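Local atomic coordinates of dual function macrocyclase-peptidase POPB (PDB entry 5N4B), a protein that cleaves peptide bonds after proline residues and joins peptide ends into macrocycles during biosynthesis of the amanitin toxins. Residues A[167-172]-A[198-203]; A[596-601]-A[717-722]. The protein carries 1 engineered substitution. All coordinates share one frame; numbering follows the deposited sequence.

Contact 1: A[167-172]-A[198-203]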
# COMPACT_ATOMS: atom_id res chain seq x y z
N GLY A 167 3.47 19.25 3.32
CA GLY A 167 3.54 19.33 1.86
C GLY A 167 2.69 18.30 1.14
O GLY A 167 2.45 17.21 1.65
N ASP A 168 2.22 18.66 -0.06
CA ASP A 168 1.37 17.79 -0.87
C ASP A 168 2.09 17.16 -2.07
O ASP A 168 1.48 16.35 -2.77
CB ASP A 168 0.17 18.58 -1.38
CG ASP A 168 -0.95 18.67 -0.38
OD1 ASP A 168 -1.07 17.81 0.51
OD2 ASP A 168 -1.65 19.71 -0.47
N TYR A 169 3.34 17.52 -2.33
CA TYR A 169 4.16 17.00 -3.41
C TYR A 169 5.55 16.68 -2.86
O TYR A 169 5.93 17.12 -1.77
CB TYR A 169 4.32 18.03 -4.57
CG TYR A 169 2.96 18.42 -5.14
CD1 TYR A 169 2.37 17.71 -6.16
CD2 TYR A 169 2.27 19.48 -4.60
CE1 TYR A 169 1.10 18.04 -6.63
CE2 TYR A 169 1.02 19.85 -5.10
CZ TYR A 169 0.44 19.10 -6.09
OH TYR A 169 -0.83 19.46 -6.55
N SER A 170 6.32 15.95 -3.62
CA SER A 170 7.71 15.67 -3.29
C SER A 170 8.64 16.41 -4.23
O SER A 170 8.25 16.90 -5.29
CB SER A 170 8.02 14.17 -3.39
OG SER A 170 7.17 13.43 -2.52
N THR A 171 9.90 16.51 -3.83
CA THR A 171 10.96 17.15 -4.60
C THR A 171 12.07 16.14 -4.80
O THR A 171 12.49 15.46 -3.85
CB THR A 171 11.50 18.40 -3.88
OG1 THR A 171 10.39 19.28 -3.64
CG2 THR A 171 12.57 19.06 -4.67
N ILE A 172 12.52 16.00 -6.04
CA ILE A 172 13.58 15.05 -6.37
C ILE A 172 14.89 15.80 -6.42
O ILE A 172 15.01 16.85 -7.08
CB ILE A 172 13.33 14.33 -7.71
CG1 ILE A 172 11.98 13.61 -7.70
CG2 ILE A 172 14.46 13.35 -7.94
CD1 ILE A 172 11.59 13.10 -9.11
N VAL A 198 13.95 19.12 -8.47
CA VAL A 198 12.85 18.77 -9.36
C VAL A 198 11.56 18.73 -8.53
O VAL A 198 11.27 17.74 -7.85
CB VAL A 198 13.16 17.45 -10.07
CG1 VAL A 198 12.02 17.03 -10.94
CG2 VAL A 198 14.44 17.57 -10.87
N LYS A 199 10.81 19.81 -8.54
CA LYS A 199 9.64 20.00 -7.69
C LYS A 199 8.38 19.44 -8.35
O LYS A 199 8.32 19.14 -9.56
CB LYS A 199 9.45 21.49 -7.41
CG LYS A 199 10.58 22.04 -6.51
CD LYS A 199 10.41 23.53 -6.23
CE LYS A 199 9.14 23.83 -5.42
NZ LYS A 199 9.10 23.33 -4.02
N TRP A 200 7.35 19.29 -7.52
CA TRP A 200 5.98 19.01 -7.94
C TRP A 200 5.78 17.56 -8.38
O TRP A 200 4.85 17.24 -9.09
CB TRP A 200 5.50 20.00 -9.03
CG TRP A 200 5.73 21.42 -8.59
CD1 TRP A 200 6.65 22.29 -9.09
CD2 TRP A 200 5.06 22.10 -7.55
NE1 TRP A 200 6.60 23.47 -8.41
CE2 TRP A 200 5.64 23.38 -7.45
CE3 TRP A 200 4.02 21.76 -6.68
CZ2 TRP A 200 5.18 24.34 -6.54
CZ3 TRP A 200 3.60 22.70 -5.76
CH2 TRP A 200 4.18 23.98 -5.71
N PHE A 201 6.63 16.67 -7.88
CA PHE A 201 6.63 15.26 -8.24
C PHE A 201 5.59 14.51 -7.42
O PHE A 201 5.53 14.63 -6.18
CB PHE A 201 8.03 14.69 -7.96
CG PHE A 201 8.14 13.17 -8.01
CD1 PHE A 201 7.79 12.48 -9.12
CD2 PHE A 201 8.65 12.47 -6.93
CE1 PHE A 201 7.89 11.08 -9.15
CE2 PHE A 201 8.79 11.09 -6.97
CZ PHE A 201 8.42 10.40 -8.08
N LYS A 202 4.78 13.69 -8.09
CA LYS A 202 3.79 12.90 -7.40
C LYS A 202 3.23 11.82 -8.33
O LYS A 202 3.08 12.04 -9.53
CB LYS A 202 2.62 13.80 -6.95
CG LYS A 202 1.75 13.30 -5.81
CD LYS A 202 0.72 14.34 -5.42
CE LYS A 202 0.04 13.96 -4.16
NZ LYS A 202 -0.84 15.08 -3.65
N PHE A 203 2.93 10.66 -7.74
CA PHE A 203 2.15 9.58 -8.37
C PHE A 203 2.84 8.91 -9.55
O PHE A 203 2.16 8.37 -10.45
CB PHE A 203 0.72 10.02 -8.75
CG PHE A 203 -0.15 10.44 -7.59
CD1 PHE A 203 -0.16 9.72 -6.42
CD2 PHE A 203 -0.96 11.55 -7.69
CE1 PHE A 203 -1.00 10.12 -5.37
CE2 PHE A 203 -1.80 11.93 -6.65
CZ PHE A 203 -1.78 11.21 -5.48
O HOH W 1 -1.84 15.24 -0.97
O HOH W 2 5.30 12.77 -4.08
O HOH W 3 7.66 20.10 -4.68
O HOH W 4 11.11 21.91 -2.60

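Contact 2: A[596-601]-A[717-722]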
# COMPACT_ATOMS: atom_id res chain seq x y z
N PHE A 596 -19.99 -7.96 15.96
CA PHE A 596 -18.64 -7.54 16.28
C PHE A 596 -18.59 -7.05 17.71
O PHE A 596 -19.55 -6.47 18.21
CB PHE A 596 -18.26 -6.39 15.37
CG PHE A 596 -18.38 -6.71 13.91
CD1 PHE A 596 -17.53 -7.65 13.35
CD2 PHE A 596 -19.30 -6.11 13.11
CE1 PHE A 596 -17.63 -7.99 12.02
CE2 PHE A 596 -19.40 -6.43 11.74
CZ PHE A 596 -18.55 -7.37 11.21
N GLY A 597 -17.44 -7.28 18.34
CA GLY A 597 -17.19 -6.81 19.70
C GLY A 597 -16.40 -5.52 19.76
O GLY A 597 -16.39 -4.87 20.80
N ALA A 598 -15.74 -5.13 18.67
CA ALA A 598 -14.99 -3.89 18.62
C ALA A 598 -14.69 -3.57 17.17
O ALA A 598 -14.63 -4.47 16.33
CB ALA A 598 -13.67 -3.95 19.38
N ALA A 599 -14.46 -2.29 16.91
CA ALA A 599 -14.21 -1.84 15.55
C ALA A 599 -13.22 -0.70 15.54
O ALA A 599 -13.37 0.27 16.29
CB ALA A 599 -15.52 -1.40 14.88
N VAL A 600 -12.20 -0.80 14.68
CA VAL A 600 -11.15 0.23 14.55
C VAL A 600 -10.97 0.55 13.07
O VAL A 600 -10.16 -0.08 12.37
CB VAL A 600 -9.83 -0.17 15.24
CG1 VAL A 600 -8.81 0.96 15.02
CG2 VAL A 600 -10.09 -0.39 16.69
N PRO A 601 -11.75 1.51 12.52
CA PRO A 601 -11.52 1.99 11.15
C PRO A 601 -10.47 3.07 11.14
O PRO A 601 -10.58 4.04 11.91
CB PRO A 601 -12.90 2.51 10.74
CG PRO A 601 -13.50 2.97 12.05
CD PRO A 601 -12.92 2.14 13.15
N GLY A 717 -4.95 -2.22 22.68
CA GLY A 717 -5.45 -2.16 24.06
C GLY A 717 -6.93 -1.82 24.13
O GLY A 717 -7.68 -2.39 24.94
N PHE A 718 -7.36 -0.92 23.27
CA PHE A 718 -8.79 -0.59 23.18
C PHE A 718 -9.58 -1.83 22.83
O PHE A 718 -10.61 -2.13 23.44
CB PHE A 718 -9.02 0.53 22.18
CG PHE A 718 -10.48 0.87 21.97
CD1 PHE A 718 -11.05 1.84 22.78
CD2 PHE A 718 -11.22 0.27 21.00
CE1 PHE A 718 -12.39 2.20 22.65
CE2 PHE A 718 -12.57 0.62 20.85
CZ PHE A 718 -13.14 1.58 21.66
N ILE A 719 -9.12 -2.55 21.82
CA ILE A 719 -9.80 -3.76 21.41
C ILE A 719 -9.82 -4.76 22.56
O ILE A 719 -10.85 -5.37 22.85
CB ILE A 719 -9.16 -4.34 20.14
CG1 ILE A 719 -9.53 -3.51 18.91
CG2 ILE A 719 -9.59 -5.80 19.96
CD1 ILE A 719 -8.74 -3.82 17.69
N ALA A 720 -8.67 -4.98 23.21
CA ALA A 720 -8.61 -5.98 24.27
C ALA A 720 -9.59 -5.67 25.39
O ALA A 720 -10.33 -6.56 25.85
CB ALA A 720 -7.20 -6.10 24.84
N ARG A 721 -9.64 -4.42 25.82
CA ARG A 721 -10.58 -4.05 26.89
C ARG A 721 -12.02 -4.20 26.43
O ARG A 721 -12.86 -4.72 27.16
CB ARG A 721 -10.30 -2.63 27.38
CG ARG A 721 -11.34 -2.21 28.38
CD ARG A 721 -10.86 -1.22 29.38
NE ARG A 721 -9.91 -1.84 30.29
CZ ARG A 721 -9.53 -1.27 31.42
NH1 ARG A 721 -8.63 -1.86 32.21
NH2 ARG A 721 -10.05 -0.09 31.75
N ALA A 722 -12.31 -3.76 25.21
CA ALA A 722 -13.68 -3.90 24.71
C ALA A 722 -14.13 -5.34 24.67
O ALA A 722 -15.32 -5.60 24.80
CB ALA A 722 -13.82 -3.34 23.31

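Contact 1: A[167-172]-A[198-203]
Lys202 lies against the Tyr169 ring and ends on the backbone of Asp168, a worked example of a lysine reaching across to its partner strand beside a beta bulge. From CB, 4.0 Å from Tyr169 CD1, the extended chain crosses the tyrosine at about a right angle. CG leaves anti to the backbone N (chi1 -159°), and CD passes 3.8 Å from Tyr169 CD1. CE closes on the carbonyl of Asp168, and NZ hydrogen-bonds Asp168 O at 2.8 Å, in the carbonyl plane. The same ammonium sits over one face of the Tyr169 ring as a cation-pi partner, with NZ 4.9 Å from the centroid; on the opposite face the edge of Trp200 makes an offset edge-to-face pair, CE3 lying 3.5 Å from Tyr169 CD2.

The strands pair antiparallel at Ser170-Phe201 and Ile172-Val198, both hydrogen-bonded pairs, and the register slips by one residue between them. Trp200, at phi 76°, shares Ser170 with Phe201, the signature of a G1 bulge. Ile172 CD1 lies over one face of the Phe201 ring in a CH-pi contact, 3.7 Å from its centroid.

NZ is held by the Asp168 carbonyl, a salt bridge to Asp232 and a water it shares, weakly, with Asp168 OD1, which pairs with Arg230; the ring face adds at longer range. Such acceptors would favour a charged amine, its side chain about 4 Å from that of catalytic His699.

Contact 2: A[596-601]-A[717-722]
Ala598, Val600, Ile719 and Ala722 meet across this interface with no flat group laid between them, and the two phenylalanine rings of the segments turn mainly to other neighbours. The Phe718 ring, on the helix, leans on Leu655 and Pro687, and its closest approach to the strand is a loose 4.5 Å from CD2 to Val600 CG2. Phe596 packs against Ile574, Ser587 and Ala591.

What remains is a small aliphatic interlock, an instructive case of a helix settling on a beta sheet through side chains at alternate positions of the strand. Ala598 and Val600 both point at the helix, while Ala599 between them points away. Ile719 supplies the reach: its CG1 lies anti to the carbonyl carbon (chi1 -74°) and the chain runs on nearly straight, which brings CD1 to 3.8 Å from Val600 CG2 as the two side chains cross obliquely. Farther back on the same branch, Ile719 CG1 lies 4.2 Å from Ala598 CB. One helical turn later, Ala722 CB approaches Ala598 CB at 4.0 Å and Gly597 O at 3.9 Å. The small alanine side chains are consistent with the close approach of the axes of 598-601 and 717-722, 8.5 Å, which run nearly antiparallel at 163°.

The strand is an inner one of the alpha/beta-hydrolase sheet, flanked by the parallel strands 572-577 and 653-659. Helix 705-722 covers one side of it, with Ile719 also touching Ala573 and Ala722 touching Ala653; from the other side, helix 579-590 receives Ala599 through Ile588.

The two contacts illustrate how place in the fold sets chemistry. Contact 1 belongs to one blade of the beta-propeller, is partly buried, and mixes strand hydrogen bonds with aromatic, charged and water-mediated links, with one end beside catalytic His699. Contact 2 lies in the hydrolase domain, is buried, and consists of aliphatic contacts between a helix and a sheet, away from the annotated sites. Neither shares a strand or helix with the other: contact 1 pairs two adjacent strands, whereas contact 2 joins elements of different kinds. Their centres are 37 Å apart and their nearest atoms about 20 Å, so they do not touch.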